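Tail spike protein gp49 (Pseudomonas phage LKA1, PDB 4RU4) probably acts as a lyase on the O-specific polysaccharide of Pseudomonas, helping the phage degrade the host cell envelope during entry. Local coordinates at residues I345-A349 against I363-S367; Y358-T364 against L384-Y390; G268-I274 against A290-A296. All blocks are in the same frame, centred on the assembly; numbering follows the deposited sequence.

Interaction 1: residues I345-A349 against I363-S367; sequences IYGGA and ITNAS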
ATOM      1  N   ILE B 345     -13.612   2.528   2.684  1.00  4.83           N
ATOM      2  CA  ILE B 345     -14.406   2.673   3.905  1.00  7.57           C
ATOM      3  C   ILE B 345     -15.513   3.700   3.698  1.00  9.30           C
ATOM      4  O   ILE B 345     -15.254   4.906   3.649  1.00  7.73           O
ATOM      5  CB  ILE B 345     -13.508   3.091   5.117  1.00  4.98           C
ATOM      6  CG1 ILE B 345     -12.352   2.085   5.288  1.00  4.93           C
ATOM      7  CG2 ILE B 345     -14.350   3.234   6.432  1.00  5.07           C
ATOM      8  CD1 ILE B 345     -11.288   2.496   6.329  1.00  4.92           C
ATOM      9  N   TYR B 346     -16.747   3.222   3.526  1.00  5.45           N
ATOM     10  CA  TYR B 346     -17.877   4.132   3.439  1.00  5.10           C
ATOM     11  C   TYR B 346     -18.395   4.375   4.835  1.00 10.28           C
ATOM     12  O   TYR B 346     -18.782   3.419   5.504  1.00  8.62           O
ATOM     13  CB  TYR B 346     -19.008   3.494   2.631  1.00  5.14           C
ATOM     14  CG  TYR B 346     -18.642   3.279   1.176  1.00  5.05           C
ATOM     15  CD1 TYR B 346     -18.724   4.315   0.272  1.00  5.01           C
ATOM     16  CD2 TYR B 346     -18.223   2.022   0.713  1.00  5.00           C
ATOM     17  CE1 TYR B 346     -18.421   4.116  -1.100  1.00  7.90           C
ATOM     18  CE2 TYR B 346     -17.927   1.802  -0.627  1.00  6.92           C
ATOM     19  CZ  TYR B 346     -18.020   2.858  -1.533  1.00  9.50           C
ATOM     20  OH  TYR B 346     -17.719   2.649  -2.867  1.00  8.67           O
ATOM     21  N   GLY B 347     -18.420   5.636   5.278  1.00  7.04           N
ATOM     22  CA  GLY B 347     -19.070   5.946   6.549  1.00  5.35           C
ATOM     23  C   GLY B 347     -18.078   6.225   7.671  1.00  8.45           C
ATOM     24  O   GLY B 347     -18.435   6.154   8.844  1.00  5.47           O
ATOM     25  N   GLY B 348     -16.834   6.544   7.320  1.00  7.31           N
ATOM     26  CA  GLY B 348     -15.925   7.094   8.313  1.00  6.05           C
ATOM     27  C   GLY B 348     -15.054   6.107   9.065  1.00  5.46           C
ATOM     28  O   GLY B 348     -15.294   4.888   9.064  1.00  5.29           O
ATOM     29  N   ALA B 349     -14.037   6.642   9.735  1.00  5.27           N
ATOM     30  CA  ALA B 349     -13.074   5.806  10.432  1.00  5.27           C
ATOM     31  C   ALA B 349     -12.623   6.486  11.739  1.00  9.45           C
ATOM     32  O   ALA B 349     -13.001   7.631  12.020  1.00  7.16           O
ATOM     33  CB  ALA B 349     -11.877   5.514   9.517  1.00  5.15           C
ATOM     34  N   ILE B 363     -11.925   6.852   2.099  1.00  5.10           N
ATOM     35  CA  ILE B 363     -12.858   6.939   3.235  1.00  5.49           C
ATOM     36  C   ILE B 363     -13.864   8.054   2.983  1.00  5.86           C
ATOM     37  O   ILE B 363     -13.463   9.185   2.672  1.00  6.28           O
ATOM     38  CB  ILE B 363     -12.103   7.220   4.586  1.00 10.36           C
ATOM     39  CG1 ILE B 363     -10.810   6.387   4.694  1.00  6.05           C
ATOM     40  CG2 ILE B 363     -13.049   6.971   5.795  1.00  5.39           C
ATOM     41  CD1 ILE B 363      -9.945   6.693   5.951  1.00  5.22           C
ATOM     42  N   THR B 364     -15.161   7.750   3.084  1.00  5.73           N
ATOM     43  CA  THR B 364     -16.184   8.784   3.016  1.00  6.48           C
ATOM     44  C   THR B 364     -16.726   9.155   4.397  1.00  6.55           C
ATOM     45  O   THR B 364     -16.422   8.505   5.382  1.00  5.63           O
ATOM     46  CB  THR B 364     -17.382   8.368   2.149  1.00  7.40           C
ATOM     47  OG1 THR B 364     -18.050   7.269   2.780  1.00  7.28           O
ATOM     48  CG2 THR B 364     -16.951   7.979   0.756  1.00  8.05           C
ATOM     49  N   ASN B 365     -17.536  10.216   4.464  1.00  8.54           N
ATOM     50  CA  ASN B 365     -18.013  10.738   5.753  1.00  5.84           C
ATOM     51  C   ASN B 365     -19.053   9.874   6.448  1.00  7.12           C
ATOM     52  O   ASN B 365     -19.822   9.128   5.805  1.00 10.69           O
ATOM     53  CB  ASN B 365     -18.617  12.128   5.531  1.00  8.36           C
ATOM     54  CG  ASN B 365     -19.768  12.112   4.506  1.00  7.42           C
ATOM     55  OD1 ASN B 365     -19.539  12.018   3.289  1.00  5.86           O
ATOM     56  ND2 ASN B 365     -21.000  12.243   4.995  1.00  7.73           N
ATOM     57  N   ALA B 366     -19.072   9.979   7.765  1.00  6.03           N
ATOM     58  CA  ALA B 366     -20.202   9.581   8.582  1.00  6.17           C
ATOM     59  C   ALA B 366     -21.281  10.680   8.536  1.00  8.21           C
ATOM     60  O   ALA B 366     -21.080  11.731   7.900  1.00  6.28           O
ATOM     61  CB  ALA B 366     -19.756   9.349  10.017  1.00  6.24           C
ATOM     62  N   SER B 367     -22.389  10.472   9.245  1.00  6.97           N
ATOM     63  CA  SER B 367     -23.545  11.351   9.051  1.00  9.71           C
ATOM     64  C   SER B 367     -23.273  12.779   9.459  1.00 10.33           C
ATOM     65  O   SER B 367     -23.812  13.713   8.855  1.00 10.37           O
ATOM     66  CB  SER B 367     -24.801  10.839   9.768  1.00 15.94           C
ATOM     67  OG  SER B 367     -24.649  10.921  11.152  1.00 18.23           O
TER
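The carbonyl oxygen Ile345 O is held twice by the neighbouring turn: Thr364 N donates to it at 2.9 Å, and the CA-H of Ile363 approaches the same oxygen with CA at 3.2 Å. This is the parallel rung-to-rung pairing of a right-handed beta-helix, the pectin lyase-like fold, and it ends here as both chains leave their strands. Ile345 and Ile363 run alongside each other into the interior, CB of Ile345 4.0 Å from CG2 of Ile363. That methyl also rests 3.8 Å from Gly348 CA and meets Ala349 CB, so small residues let the chain pass close over the branched side chain. Gly347 turns with a phi of 105°, where any CB would press on the carbonyl oxygen of Tyr346; glycine suits the turn, and Gly348 for the like reason. The N-H of Gly347 is caught by Thr364 OG1 at 3.0 Å, since chi1 of 66° holds the hydroxyl over its own backbone. The phenol OH of Tyr346 bonds to Tyr188 OH of the second subunit. Farther on, toward the calcium-binding Gly368, Asn365 OD1 accepts from Thr392 N, while Asn365 ND2 reaches Ala366 O at 3.0 Å from above the carbonyl plane.

Interaction 2: residues Y358-T364 against L384-Y390; sequences YRHCTIT and LDQCTLY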
ATOM      1  N   TYR B 358      -4.036   4.586   9.038  1.00  4.85           N
ATOM      2  CA  TYR B 358      -4.805   4.259   7.836  1.00  5.06           C
ATOM      3  C   TYR B 358      -3.879   4.543   6.663  1.00  7.82           C
ATOM      4  O   TYR B 358      -3.318   5.640   6.578  1.00  9.94           O
ATOM      5  CB  TYR B 358      -6.073   5.132   7.749  1.00  5.99           C
ATOM      6  CG  TYR B 358      -7.065   4.744   8.800  1.00  7.22           C
ATOM      7  CD1 TYR B 358      -6.935   5.209  10.100  1.00  5.00           C
ATOM      8  CD2 TYR B 358      -8.104   3.852   8.511  1.00  7.18           C
ATOM      9  CE1 TYR B 358      -7.842   4.817  11.107  1.00  9.76           C
ATOM     10  CE2 TYR B 358      -8.993   3.440   9.500  1.00  7.02           C
ATOM     11  CZ  TYR B 358      -8.860   3.937  10.797  1.00  6.48           C
ATOM     12  OH  TYR B 358      -9.723   3.531  11.797  1.00  6.42           O
ATOM     13  N   ARG B 359      -3.698   3.570   5.766  1.00  5.81           N
ATOM     14  CA  ARG B 359      -2.743   3.715   4.666  1.00  7.63           C
ATOM     15  C   ARG B 359      -3.398   3.380   3.340  1.00  7.95           C
ATOM     16  O   ARG B 359      -3.905   2.264   3.170  1.00  6.37           O
ATOM     17  CB  ARG B 359      -1.558   2.770   4.839  1.00  7.46           C
ATOM     18  CG  ARG B 359      -0.859   2.883   6.196  1.00  8.24           C
ATOM     19  CD  ARG B 359       0.256   1.839   6.305  1.00 12.42           C
ATOM     20  NE  ARG B 359       1.211   2.180   7.360  1.00 16.39           N
ATOM     21  CZ  ARG B 359       1.356   1.529   8.512  1.00 22.69           C
ATOM     22  NH1 ARG B 359       0.625   0.451   8.788  1.00 24.17           N
ATOM     23  NH2 ARG B 359       2.263   1.948   9.393  1.00 24.07           N
ATOM     24  N   HIS B 360      -3.352   4.322   2.399  1.00  6.59           N
ATOM     25  CA  HIS B 360      -3.925   4.070   1.071  1.00  5.77           C
ATOM     26  C   HIS B 360      -5.368   3.577   1.168  1.00  8.44           C
ATOM     27  O   HIS B 360      -5.779   2.692   0.403  1.00  6.29           O
ATOM     28  CB  HIS B 360      -3.045   3.077   0.292  1.00  6.32           C
ATOM     29  CG  HIS B 360      -1.815   3.711  -0.311  1.00  7.24           C
ATOM     30  ND1 HIS B 360      -0.732   2.985  -0.768  1.00  7.78           N
ATOM     31  CD2 HIS B 360      -1.510   5.015  -0.529  1.00  8.54           C
ATOM     32  CE1 HIS B 360       0.189   3.815  -1.234  1.00 11.14           C
ATOM     33  NE2 HIS B 360      -0.264   5.050  -1.116  1.00 10.55           N
ATOM     34  N   CYS B 361      -6.127   4.158   2.102  1.00  6.38           N
ATOM     35  CA  CYS B 361      -7.569   3.935   2.167  1.00  8.45           C
ATOM     36  C   CYS B 361      -8.350   5.027   1.453  1.00  8.87           C
ATOM     37  O   CYS B 361      -7.906   6.184   1.369  1.00  7.37           O
ATOM     38  CB  CYS B 361      -8.043   3.895   3.618  1.00  8.70           C
ATOM     39  SG  CYS B 361      -7.378   2.473   4.491  1.00  7.88           S
ATOM     40  N   THR B 362      -9.539   4.672   0.969  1.00  5.40           N
ATOM     41  CA  THR B 362     -10.496   5.675   0.512  1.00  4.91           C
ATOM     42  C   THR B 362     -11.604   5.676   1.557  1.00  7.28           C
ATOM     43  O   THR B 362     -12.162   4.608   1.870  1.00  9.66           O
ATOM     44  CB  THR B 362     -11.077   5.298  -0.879  1.00 10.99           C
ATOM     45  OG1 THR B 362      -9.985   5.053  -1.776  1.00 11.40           O
ATOM     46  CG2 THR B 362     -11.949   6.411  -1.452  1.00  4.92           C
ATOM     47  N   ILE B 363     -11.925   6.852   2.099  1.00  5.10           N
ATOM     48  CA  ILE B 363     -12.858   6.939   3.235  1.00  5.49           C
ATOM     49  C   ILE B 363     -13.864   8.054   2.983  1.00  5.86           C
ATOM     50  O   ILE B 363     -13.463   9.185   2.672  1.00  6.28           O
ATOM     51  CB  ILE B 363     -12.103   7.220   4.586  1.00 10.36           C
ATOM     52  CG1 ILE B 363     -10.810   6.387   4.694  1.00  6.05           C
ATOM     53  CG2 ILE B 363     -13.049   6.971   5.795  1.00  5.39           C
ATOM     54  CD1 ILE B 363      -9.945   6.693   5.951  1.00  5.22           C
ATOM     55  N   THR B 364     -15.161   7.750   3.084  1.00  5.73           N
ATOM     56  CA  THR B 364     -16.184   8.784   3.016  1.00  6.48           C
ATOM     57  C   THR B 364     -16.726   9.155   4.397  1.00  6.55           C
ATOM     58  O   THR B 364     -16.422   8.505   5.382  1.00  5.63           O
ATOM     59  CB  THR B 364     -17.382   8.368   2.149  1.00  7.40           C
ATOM     60  OG1 THR B 364     -18.050   7.269   2.780  1.00  7.28           O
ATOM     61  CG2 THR B 364     -16.951   7.979   0.756  1.00  8.05           C
ATOM     62  N   LEU B 384      -2.727   9.317   8.995  1.00  5.19           N
ATOM     63  CA  LEU B 384      -3.484   9.112   7.754  1.00  5.42           C
ATOM     64  C   LEU B 384      -2.455   9.207   6.638  1.00  6.53           C
ATOM     65  O   LEU B 384      -2.011  10.299   6.272  1.00  6.88           O
ATOM     66  CB  LEU B 384      -4.575  10.186   7.553  1.00  7.66           C
ATOM     67  CG  LEU B 384      -5.680  10.238   8.593  1.00 11.74           C
ATOM     68  CD1 LEU B 384      -6.730  11.281   8.220  1.00 15.04           C
ATOM     69  CD2 LEU B 384      -6.325   8.865   8.746  1.00 15.37           C
ATOM     70  N   ASP B 385      -2.084   8.052   6.102  1.00  6.40           N
ATOM     71  CA  ASP B 385      -0.974   7.929   5.199  1.00  8.18           C
ATOM     72  C   ASP B 385      -1.490   7.809   3.768  1.00  6.17           C
ATOM     73  O   ASP B 385      -1.958   6.728   3.379  1.00  7.37           O
ATOM     74  CB  ASP B 385      -0.247   6.641   5.586  1.00 14.57           C
ATOM     75  CG  ASP B 385       1.035   6.424   4.825  1.00 25.49           C
ATOM     76  OD1 ASP B 385       1.118   6.682   3.598  1.00 23.16           O
ATOM     77  OD2 ASP B 385       1.999   5.995   5.496  1.00 34.72           O
ATOM     78  N   GLN B 386      -1.388   8.894   2.992  1.00  6.34           N
ATOM     79  CA  GLN B 386      -1.770   8.911   1.579  1.00  7.96           C
ATOM     80  C   GLN B 386      -3.196   8.389   1.365  1.00  8.02           C
ATOM     81  O   GLN B 386      -3.441   7.564   0.465  1.00  6.90           O
ATOM     82  CB  GLN B 386      -0.823   8.060   0.732  1.00  7.68           C
ATOM     83  CG  GLN B 386       0.667   8.312   0.929  1.00 13.19           C
ATOM     84  CD  GLN B 386       1.146   9.673   0.442  1.00 23.39           C
ATOM     85  OE1 GLN B 386       2.058  10.268   1.036  1.00 34.72           O
ATOM     86  NE2 GLN B 386       0.571  10.158  -0.652  1.00 21.20           N
ATOM     87  N   CYS B 387      -4.131   8.866   2.178  1.00  8.11           N
ATOM     88  CA  CYS B 387      -5.521   8.475   2.006  1.00  8.15           C
ATOM     89  C   CYS B 387      -6.291   9.416   1.086  1.00  9.85           C
ATOM     90  O   CYS B 387      -5.964  10.601   0.942  1.00  9.79           O
ATOM     91  CB  CYS B 387      -6.228   8.375   3.359  1.00 10.05           C
ATOM     92  SG  CYS B 387      -5.564   7.000   4.396  1.00  7.76           S
ATOM     93  N   THR B 388      -7.340   8.874   0.485  1.00  5.61           N
ATOM     94  CA  THR B 388      -8.248   9.665  -0.322  1.00  8.32           C
ATOM     95  C   THR B 388      -9.514   9.839   0.512  1.00 10.48           C
ATOM     96  O   THR B 388     -10.150   8.848   0.896  1.00 10.47           O
ATOM     97  CB  THR B 388      -8.548   8.922  -1.628  1.00  9.56           C
ATOM     98  OG1 THR B 388      -7.344   8.809  -2.394  1.00 13.84           O
ATOM     99  CG2 THR B 388      -9.645   9.658  -2.429  1.00  9.92           C
ATOM    100  N   LEU B 389      -9.847  11.086   0.853  1.00  8.39           N
ATOM    101  CA  LEU B 389     -10.936  11.355   1.792  1.00  7.79           C
ATOM    102  C   LEU B 389     -12.031  12.165   1.083  1.00  9.55           C
ATOM    103  O   LEU B 389     -11.728  13.089   0.318  1.00  9.87           O
ATOM    104  CB  LEU B 389     -10.421  12.141   3.005  1.00  8.58           C
ATOM    105  CG  LEU B 389      -9.172  11.582   3.693  1.00  9.41           C
ATOM    106  CD1 LEU B 389      -8.709  12.577   4.751  1.00  9.62           C
ATOM    107  CD2 LEU B 389      -9.463  10.224   4.331  1.00  8.13           C
ATOM    108  N   TYR B 390     -13.300  11.827   1.303  0.55  6.77           N
ATOM    109  CA  TYR B 390     -14.392  12.610   0.701  0.55  6.64           C
ATOM    110  C   TYR B 390     -15.541  12.797   1.660  0.55  8.65           C
ATOM    111  O   TYR B 390     -16.038  11.824   2.231  0.55  7.40           O
ATOM    112  CB  TYR B 390     -14.927  11.952  -0.586  0.55  7.84           C
ATOM    113  CG  TYR B 390     -16.096  12.689  -1.245  0.55 10.05           C
ATOM    114  CD1 TYR B 390     -16.118  14.083  -1.343  0.55  8.93           C
ATOM    115  CD2 TYR B 390     -17.181  11.985  -1.774  0.55 12.68           C
ATOM    116  CE1 TYR B 390     -17.181  14.746  -1.951  0.55  5.49           C
ATOM    117  CE2 TYR B 390     -18.235  12.641  -2.381  0.55  8.26           C
ATOM    118  CZ  TYR B 390     -18.233  14.019  -2.459  0.55 10.54           C
ATOM    119  OH  TYR B 390     -19.286  14.676  -3.060  0.55 13.37           O
TER
HETATM  120  O   HOH W   1       3.271   4.142   7.546  1.00 24.45           O
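At the edge of the His360 imidazole, in its plane, lies the backbone carbonyl Gln386 O, 3.3 Å from His360 CD2; the Gln386 side chain runs alongside, its CB close by. His360 NE2 bonds to Asp385 of the second subunit, and the His360 rings of the three subunits meet edge-to-face, so this edge of the contact faces the inside of the trimer. The guanidinium of Arg359 has water 1 at its edge, in plane; the chain is extended from CG (chi2 177°), which carries NE there. The water accepts from Arg359 NE at 2.9 Å and donates to Asp385 OD2 at 3.0 Å, bridging a guanidinium and a carboxylate whose planes stand 64° apart and which do not touch directly. Arg359 NH1 forms a salt bridge with Glu341, and Asp385 OD1 receives His360 of the third subunit. Two successive rungs of the parallel beta-helix stack in register, strands 362-364 and 388-390 only 13° from parallel. Asp385 N donates to Tyr358 O at 2.8 Å, followed by His360 N to Asp385 O, Thr388 N to Cys361 O, Ile363 N to Thr388 O and Tyr390 N to Ile363 O. Each rung turns at an equivalent residue of positive phi, His360 and Gln386. Cys387 SG takes a weak bond of 3.7 Å from Cys361 N; cysteine, small and only weakly polar, fits where the chains run close, its SG against CB of Tyr358 and of Cys361. In the interior of the beta-helix Leu384 CD2 lies against Tyr358 CB, and Leu389 CD2 meets Ile363 CD1 at 3.9 Å.

Interaction 3: residues G268-I274 against A290-A296; sequences GDDYGII and ARRHAIA. With EDO (1,2-ethanediol), chain U.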
ATOM      1  N   GLY B 268     -27.816  -3.155  19.186  1.00 16.31           N
ATOM      2  CA  GLY B 268     -26.731  -3.164  20.152  1.00 15.77           C
ATOM      3  C   GLY B 268     -25.449  -2.658  19.512  1.00 16.46           C
ATOM      4  O   GLY B 268     -25.480  -1.776  18.667  1.00 15.99           O
ATOM      5  N   ASP B 269     -24.319  -3.248  19.884  1.00 13.28           N
ATOM      6  CA  ASP B 269     -23.045  -2.824  19.343  1.00 16.28           C
ATOM      7  C   ASP B 269     -22.910  -3.104  17.844  1.00  9.37           C
ATOM      8  O   ASP B 269     -22.192  -2.403  17.170  1.00 13.98           O
ATOM      9  CB  ASP B 269     -21.906  -3.490  20.100  1.00 21.50           C
ATOM     10  CG  ASP B 269     -21.766  -2.963  21.520  1.00 26.80           C
ATOM     11  OD1 ASP B 269     -22.287  -1.860  21.820  1.00 26.68           O
ATOM     12  OD2 ASP B 269     -21.111  -3.652  22.324  1.00 29.92           O
ATOM     13  N   ASP B 270     -23.572  -4.148  17.361  1.00  8.37           N
ATOM     14  CA  ASP B 270     -23.791  -4.371  15.936  1.00 12.35           C
ATOM     15  C   ASP B 270     -22.516  -4.286  15.071  1.00 13.56           C
ATOM     16  O   ASP B 270     -22.377  -3.379  14.221  1.00 10.37           O
ATOM     17  CB  ASP B 270     -24.905  -3.437  15.434  1.00 13.83           C
ATOM     18  CG  ASP B 270     -26.247  -3.680  16.166  1.00 17.17           C
ATOM     19  OD1 ASP B 270     -26.317  -4.614  17.007  1.00 16.44           O
ATOM     20  OD2 ASP B 270     -27.238  -2.957  15.898  1.00 16.84           O
ATOM     21  N   TYR B 271     -21.607  -5.234  15.321  1.00  8.97           N
ATOM     22  CA  TYR B 271     -20.348  -5.391  14.592  1.00  6.88           C
ATOM     23  C   TYR B 271     -20.446  -6.379  13.435  1.00  6.08           C
ATOM     24  O   TYR B 271     -21.220  -7.329  13.480  1.00  6.88           O
ATOM     25  CB  TYR B 271     -19.269  -5.951  15.511  1.00  7.58           C
ATOM     26  CG  TYR B 271     -19.045  -5.213  16.798  1.00 10.39           C
ATOM     27  CD1 TYR B 271     -18.534  -3.932  16.790  1.00 13.85           C
ATOM     28  CD2 TYR B 271     -19.309  -5.812  18.029  1.00 14.46           C
ATOM     29  CE1 TYR B 271     -18.291  -3.233  17.974  1.00 15.18           C
ATOM     30  CE2 TYR B 271     -19.070  -5.120  19.224  1.00 18.28           C
ATOM     31  CZ  TYR B 271     -18.559  -3.824  19.177  1.00 19.99           C
ATOM     32  OH  TYR B 271     -18.311  -3.102  20.324  1.00 21.54           O
ATOM     33  N   GLY B 272     -19.608  -6.182  12.425  1.00  6.68           N
ATOM     34  CA  GLY B 272     -19.507  -7.154  11.331  1.00  5.84           C
ATOM     35  C   GLY B 272     -18.505  -8.222  11.762  1.00  7.39           C
ATOM     36  O   GLY B 272     -18.886  -9.332  12.097  1.00  5.89           O
ATOM     37  N   ILE B 273     -17.219  -7.862  11.746  1.00  5.72           N
ATOM     38  CA  ILE B 273     -16.139  -8.694  12.297  1.00  5.71           C
ATOM     39  C   ILE B 273     -15.513  -7.925  13.456  1.00  6.52           C
ATOM     40  O   ILE B 273     -15.162  -6.746  13.306  1.00  6.88           O
ATOM     41  CB  ILE B 273     -15.024  -8.922  11.248  1.00  6.35           C
ATOM     42  CG1 ILE B 273     -15.597  -9.521   9.975  1.00  6.33           C
ATOM     43  CG2 ILE B 273     -13.926  -9.856  11.787  1.00  7.58           C
ATOM     44  CD1 ILE B 273     -14.670  -9.335   8.694  1.00  5.34           C
ATOM     45  N   ILE B 274     -15.382  -8.567  14.611  1.00  5.98           N
ATOM     46  CA  ILE B 274     -14.727  -7.922  15.734  1.00  5.93           C
ATOM     47  C   ILE B 274     -13.590  -8.780  16.280  1.00  9.90           C
ATOM     48  O   ILE B 274     -13.721 -10.012  16.466  1.00  5.97           O
ATOM     49  CB  ILE B 274     -15.707  -7.495  16.869  1.00  8.77           C
ATOM     50  CG1 ILE B 274     -14.899  -6.970  18.071  1.00 11.38           C
ATOM     51  CG2 ILE B 274     -16.633  -8.660  17.271  1.00  9.06           C
ATOM     52  CD1 ILE B 274     -15.607  -6.017  18.933  1.00 13.94           C
ATOM     53  N   ALA B 290     -22.077  -3.717   8.545  1.00  5.78           N
ATOM     54  CA  ALA B 290     -22.768  -3.847   9.836  1.00  5.93           C
ATOM     55  C   ALA B 290     -23.407  -2.505  10.159  1.00  5.99           C
ATOM     56  O   ALA B 290     -22.907  -1.483   9.727  1.00  7.00           O
ATOM     57  CB  ALA B 290     -21.818  -4.277  10.943  1.00  6.90           C
ATOM     58  N   ARG B 291     -24.519  -2.512  10.892  1.00  8.86           N
ATOM     59  CA  ARG B 291     -25.219  -1.276  11.214  1.00  9.03           C
ATOM     60  C   ARG B 291     -24.251  -0.276  11.836  1.00  8.62           C
ATOM     61  O   ARG B 291     -24.200   0.853  11.398  1.00  8.76           O
ATOM     62  CB  ARG B 291     -26.419  -1.520  12.152  1.00  6.42           C
ATOM     63  CG  ARG B 291     -27.269  -0.264  12.354  1.00 10.67           C
ATOM     64  CD  ARG B 291     -28.421  -0.457  13.358  1.00 13.51           C
ATOM     65  NE  ARG B 291     -27.915  -0.618  14.726  1.00 16.75           N
ATOM     66  CZ  ARG B 291     -27.664   0.380  15.577  1.00 18.56           C
ATOM     67  NH1 ARG B 291     -27.874   1.657  15.227  1.00 15.33           N
ATOM     68  NH2 ARG B 291     -27.195   0.095  16.788  1.00 17.26           N
ATOM     69  N   ARG B 292     -23.455  -0.698  12.819  1.00  6.20           N
ATOM     70  CA  ARG B 292     -22.544   0.254  13.478  1.00 11.90           C
ATOM     71  C   ARG B 292     -21.085   0.216  12.981  1.00 10.19           C
ATOM     72  O   ARG B 292     -20.624   1.164  12.343  1.00  9.07           O
ATOM     73  CB  ARG B 292     -22.614   0.139  15.000  1.00 10.98           C
ATOM     74  CG  ARG B 292     -23.925   0.755  15.537  1.00 13.87           C
ATOM     75  CD  ARG B 292     -23.980   0.801  17.040  1.00 14.99           C
ATOM     76  NE  ARG B 292     -23.073   1.798  17.603  1.00 15.65           N
ATOM     77  CZ  ARG B 292     -21.893   1.518  18.158  1.00 19.93           C
ATOM     78  NH1 ARG B 292     -21.423   0.246  18.213  1.00 16.09           N
ATOM     79  NH2 ARG B 292     -21.169   2.529  18.652  1.00 23.32           N
ATOM     80  N   HIS B 293     -20.369  -0.870  13.262  1.00  6.00           N
ATOM     81  CA  HIS B 293     -18.971  -0.961  12.859  1.00  6.83           C
ATOM     82  C   HIS B 293     -18.755  -2.193  12.010  1.00  7.97           C
ATOM     83  O   HIS B 293     -18.903  -3.291  12.502  1.00  8.03           O
ATOM     84  CB  HIS B 293     -18.079  -1.091  14.075  1.00  6.60           C
ATOM     85  CG  HIS B 293     -18.239   0.020  15.060  1.00 10.44           C
ATOM     86  ND1 HIS B 293     -18.435   1.333  14.677  1.00 10.31           N
ATOM     87  CD2 HIS B 293     -18.246   0.010  16.415  1.00  8.79           C
ATOM     88  CE1 HIS B 293     -18.521   2.088  15.758  1.00 10.27           C
ATOM     89  NE2 HIS B 293     -18.429   1.306  16.824  1.00 11.01           N
ATOM     90  N   ALA B 294     -18.408  -2.009  10.746  1.00  5.65           N
ATOM     91  CA  ALA B 294     -18.204  -3.157   9.861  1.00  7.78           C
ATOM     92  C   ALA B 294     -17.101  -4.052  10.418  1.00  6.85           C
ATOM     93  O   ALA B 294     -17.243  -5.266  10.492  1.00  7.08           O
ATOM     94  CB  ALA B 294     -17.845  -2.686   8.435  1.00  8.07           C
ATOM     95  N   ILE B 295     -15.968  -3.450  10.740  1.00  6.50           N
ATOM     96  CA  ILE B 295     -14.912  -4.157  11.446  1.00  7.52           C
ATOM     97  C   ILE B 295     -14.610  -3.336  12.689  1.00  8.63           C
ATOM     98  O   ILE B 295     -14.644  -2.085  12.655  1.00  5.78           O
ATOM     99  CB  ILE B 295     -13.649  -4.351  10.570  1.00  8.04           C
ATOM    100  CG1 ILE B 295     -13.988  -5.195   9.326  1.00  6.75           C
ATOM    101  CG2 ILE B 295     -12.501  -4.971  11.383  1.00  6.13           C
ATOM    102  CD1 ILE B 295     -12.747  -5.522   8.439  1.00  5.17           C
ATOM    103  N   ALA B 296     -14.340  -4.028  13.795  1.00  5.68           N
ATOM    104  CA  ALA B 296     -14.042  -3.356  15.048  1.00  7.62           C
ATOM    105  C   ALA B 296     -12.972  -4.129  15.784  1.00  7.34           C
ATOM    106  O   ALA B 296     -12.686  -5.278  15.445  1.00  6.54           O
ATOM    107  CB  ALA B 296     -15.285  -3.270  15.902  1.00  6.89           C
TER
HETATM  108  C1  EDO U 803     -14.619  -3.117  23.687  1.00 28.08           C
HETATM  109  O1  EDO U 803     -15.022  -2.445  24.882  1.00 30.94           O
HETATM  110  C2  EDO U 803     -15.821  -3.866  23.125  1.00 31.96           C
HETATM  111  O2  EDO U 803     -15.509  -4.415  21.852  1.00 28.45           O
HETATM  112  O   HOH W   2     -18.733  -0.384  19.872  1.00 21.58           O
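Two neighbouring rungs of the beta-helix turn matching corners here, at Gly272-Ile273 and at Ala294-Ile295, and the loops leading into them are clasped by charged side chains. Asp270 OD2 takes Arg291 NE on its anti lone pair, a salt bridge of 2.7 Å with a nearly straight N-H (166°). The two planes are nearly perpendicular (87°), while OD2 stays in the plane of the guanidinium; a bend at chi3 of Arg291 folds the group back to meet it. Arg292 bends likewise, and its NH1 donates to Asp269 O at 2.9 Å, with that oxygen in the guanidinium plane. Arginine suits both places, since a long flexible chain carries several N-H groups to acceptors on the adjacent loop. The phenol of Tyr271 is sandwiched: Ile274 CD1 sits 3.5 Å above the ring plane, over its centre, and Asp269 O lies toward the rim of the opposite face. Tyr271 CE1 meets His293 CD2 at 3.6 Å, edge beside edge, neither ring over the other's face, while CD1 presses on Ala296 CB at 3.4 Å. His293 ND1 is turned to His327 O. At the corner itself Gly272 CA comes within 3.1 Å of Ala294 O, an approach that suits a residue with no side chain, and Ile273 N bonds to that same oxygen. Water 2 links Tyr271 OH, at 2.8 Å, with Arg292 NH1, and O2 of a bound 1,2-ethanediol bonds weakly to Tyr271 OH. Before the corner side-chain charge adds to the backbone bonds; after it the pairing, Ala296 N to Ile273 O, is lined by aliphatic side chains.

From the N terminus, the chain first meets interaction 3, where 290-296 returns beside 268-274 and closes one rung before the other contacts begin. Interaction 1 then opens at 345-349. Before it closes at 363-367, interaction 2 has opened at 358-364, to close later at 384-390; the two loops therefore overlap, and strand 362-364 is paired on one side in interaction 1 and on the other in interaction 2. They also touch directly, through Ala349 on Tyr358. Interaction 3 stands in series, about 6 Å from interaction 1 at the nearest atoms. Together they tie successive turns of one beta-helix, interaction 1 also reaching the second subunit and interaction 2 both of the others.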